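Local coordinates for protein octaprenyl Pyrophosphate Synthase (Helicobacter pylori, PDB 3TC1) that probably catalyses the stepwise condensation of isopentenyl diphosphate with an allylic diphosphate to build the C40 chain of octaprenyl pyrophosphate, at residues L230-K235 / Y266-E271. Sequence-based numbering, arbitrary orientation.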
loop_
_atom_site.group_PDB
_atom_site.type_symbol
_atom_site.label_atom_id
_atom_site.label_comp_id
_atom_site.label_asym_id
_atom_site.label_seq_id
_atom_site.Cartn_x
_atom_site.Cartn_y
_atom_site.Cartn_z
ATOM N N LEU B 230 14.577 15.279 22.662
ATOM C CA LEU B 230 14.143 14.607 23.879
ATOM C C LEU B 230 15.205 14.761 24.972
ATOM O O LEU B 230 14.896 15.121 26.107
ATOM C CB LEU B 230 13.895 13.122 23.590
ATOM C CG LEU B 230 12.661 12.881 22.711
ATOM C CD1 LEU B 230 12.722 11.508 22.060
ATOM C CD2 LEU B 230 11.411 13.039 23.584
ATOM N N LEU B 231 16.456 14.484 24.621
ATOM C CA LEU B 231 17.554 14.599 25.581
ATOM C C LEU B 231 17.743 16.052 26.021
ATOM O O LEU B 231 18.017 16.325 27.190
ATOM C CB LEU B 231 18.850 14.053 24.969
ATOM C CG LEU B 231 18.858 12.552 24.647
ATOM C CD1 LEU B 231 20.179 12.164 24.005
ATOM C CD2 LEU B 231 18.636 11.754 25.930
ATOM N N LEU B 232 17.596 16.983 25.083
ATOM C CA LEU B 232 17.730 18.405 25.404
ATOM C C LEU B 232 16.640 18.830 26.381
ATOM O O LEU B 232 16.912 19.468 27.394
ATOM C CB LEU B 232 17.622 19.266 24.136
ATOM C CG LEU B 232 17.671 20.781 24.404
ATOM C CD1 LEU B 232 19.027 21.150 25.019
ATOM C CD2 LEU B 232 17.447 21.554 23.112
ATOM N N TYR B 233 15.400 18.468 26.065
ATOM C CA TYR B 233 14.250 18.815 26.898
ATOM C C TYR B 233 14.426 18.406 28.362
ATOM O O TYR B 233 13.998 19.117 29.270
ATOM C CB TYR B 233 12.981 18.154 26.347
ATOM C CG TYR B 233 11.743 18.516 27.127
ATOM C CD1 TYR B 233 11.136 19.761 26.968
ATOM C CD2 TYR B 233 11.198 17.631 28.056
ATOM C CE1 TYR B 233 10.019 20.117 27.715
ATOM C CE2 TYR B 233 10.083 17.978 28.810
ATOM C CZ TYR B 233 9.500 19.221 28.631
ATOM O OH TYR B 233 8.389 19.565 29.358
ATOM N N GLU B 234 15.028 17.244 28.577
ATOM C CA GLU B 234 15.269 16.726 29.922
ATOM C C GLU B 234 16.296 17.541 30.724
ATOM O O GLU B 234 16.367 17.415 31.949
ATOM C CB GLU B 234 15.737 15.269 29.832
ATOM C CG GLU B 234 14.623 14.279 29.526
ATOM C CD GLU B 234 15.134 12.976 28.933
ATOM O OE1 GLU B 234 16.223 12.516 29.338
ATOM O OE2 GLU B 234 14.437 12.405 28.067
ATOM N N LYS B 235 17.081 18.371 30.040
ATOM C CA LYS B 235 18.113 19.187 30.696
ATOM C C LYS B 235 17.767 20.674 30.781
ATOM O O LYS B 235 18.349 21.403 31.587
ATOM C CB LYS B 235 19.445 19.068 29.946
ATOM C CG LYS B 235 19.977 17.665 29.754
ATOM C CD LYS B 235 20.753 17.182 30.963
ATOM C CE LYS B 235 21.383 15.825 30.684
ATOM N NZ LYS B 235 22.285 15.865 29.499
ATOM N N TYR B 266 24.262 21.716 26.474
ATOM C CA TYR B 266 24.082 20.527 27.285
ATOM C C TYR B 266 24.727 19.270 26.710
ATOM O O TYR B 266 24.395 18.158 27.112
ATOM C CB TYR B 266 22.584 20.317 27.544
ATOM C CG TYR B 266 21.972 21.419 28.390
ATOM C CD1 TYR B 266 22.205 21.481 29.765
ATOM C CD2 TYR B 266 21.177 22.416 27.816
ATOM C CE1 TYR B 266 21.663 22.507 30.545
ATOM C CE2 TYR B 266 20.633 23.445 28.588
ATOM C CZ TYR B 266 20.879 23.482 29.952
ATOM O OH TYR B 266 20.341 24.494 30.724
ATOM N N GLY B 267 25.666 19.456 25.788
ATOM C CA GLY B 267 26.368 18.332 25.191
ATOM C C GLY B 267 25.452 17.265 24.618
ATOM O O GLY B 267 25.715 16.068 24.748
ATOM N N ILE B 268 24.379 17.698 23.969
ATOM C CA ILE B 268 23.409 16.769 23.402
ATOM C C ILE B 268 23.952 15.969 22.224
ATOM O O ILE B 268 23.589 14.808 22.037
ATOM C CB ILE B 268 22.135 17.531 22.964
ATOM C CG1 ILE B 268 21.556 18.289 24.161
ATOM C CG2 ILE B 268 21.103 16.563 22.395
ATOM C CD1 ILE B 268 21.218 17.396 25.376
ATOM N N ILE B 269 24.827 16.577 21.426
ATOM C CA ILE B 269 25.361 15.873 20.270
ATOM C C ILE B 269 26.129 14.625 20.698
ATOM O O ILE B 269 25.904 13.535 20.164
ATOM C CB ILE B 269 26.289 16.779 19.423
ATOM C CG1 ILE B 269 25.562 18.071 19.038
ATOM C CG2 ILE B 269 26.761 16.025 18.185
ATOM C CD1 ILE B 269 24.283 17.873 18.259
ATOM N N GLU B 270 27.030 14.774 21.663
ATOM C CA GLU B 270 27.800 13.626 22.126
ATOM C C GLU B 270 26.895 12.627 22.842
ATOM O O GLU B 270 27.078 11.420 22.714
ATOM C CB GLU B 270 28.937 14.064 23.060
ATOM C CG GLU B 270 29.647 12.906 23.772
ATOM C CD GLU B 270 30.546 12.078 22.862
ATOM O OE1 GLU B 270 30.090 11.655 21.777
ATOM O OE2 GLU B 270 31.713 11.841 23.245
ATOM N N GLU B 271 25.916 13.125 23.590
ATOM C CA GLU B 271 25.009 12.241 24.312
ATOM C C GLU B 271 24.197 11.391 23.333
ATOM O O GLU B 271 23.977 10.199 23.566
ATOM C CB GLU B 271 24.074 13.053 25.225
ATOM C CG GLU B 271 23.132 12.195 26.071
ATOM C CD GLU B 271 22.298 13.001 27.059
ATOM O OE1 GLU B 271 22.019 14.188 26.789
ATOM O OE2 GLU B 271 21.900 12.438 28.102
HETATM O O HOH W 1 19.880 14.593 28.386
#
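In this all-helical prenyl synthase, helix 227-233 and the residues after it pack against a Schellman turn that links helix 253-265 to helix 268-286. Gly-267 takes the positive phi of the C-prime position. Ile-268 N bonds to Phe-263 O, which closes helix 253-265 just before the next begins. Ile-268 then reaches helix 227-233 with CD1, which rests on the backbone at Leu-232 CA, 3.6 Å away. Ile-268 CG1 is anti to its own carbonyl carbon, beside the backbone N (chi1 -57°), and meets Leu-232 CD1 at 3.9 Å. That same methyl of Leu-232 approaches Tyr-266 CD2 obliquely, at 3.7 Å. One face of the Tyr-266 ring is covered by Lys-235. Lys-235 CB makes a CH-pi contact there, 4.0 Å from the ring centroid and offset toward the rim.

Beyond CB the lysine chain bends at chi2 (-84°) and again at chi4, and its ammonium meets Glu-271. The salt bridge runs from Lys-235 NZ to Glu-271 OE1 at 3.2 Å, and NZ comes from above the carboxylate plane, 39° out of it. A water ties this pair to the backbone at Leu-231. It donates to Glu-271 OE1 and to Leu-231 O, and accepts a weak bond from Lys-235 NZ. Glu-271 OE1 is thus gripped by both the ammonium and the water. The aliphatic part of Glu-271 packs on Leu-231, with CG 3.6 Å from Leu-231 CD1.

Leu-231, Leu-232 and Ile-268 are buried, and Lys-235 is exposed. Leu-232 and Ile-268 also touch Phe-263 of helix 253-265, while Leu-231 reaches Lys-152 at the start of helix 152-177. The contact therefore joins helix 227-233 to the junction of helices 253-265 and 268-286.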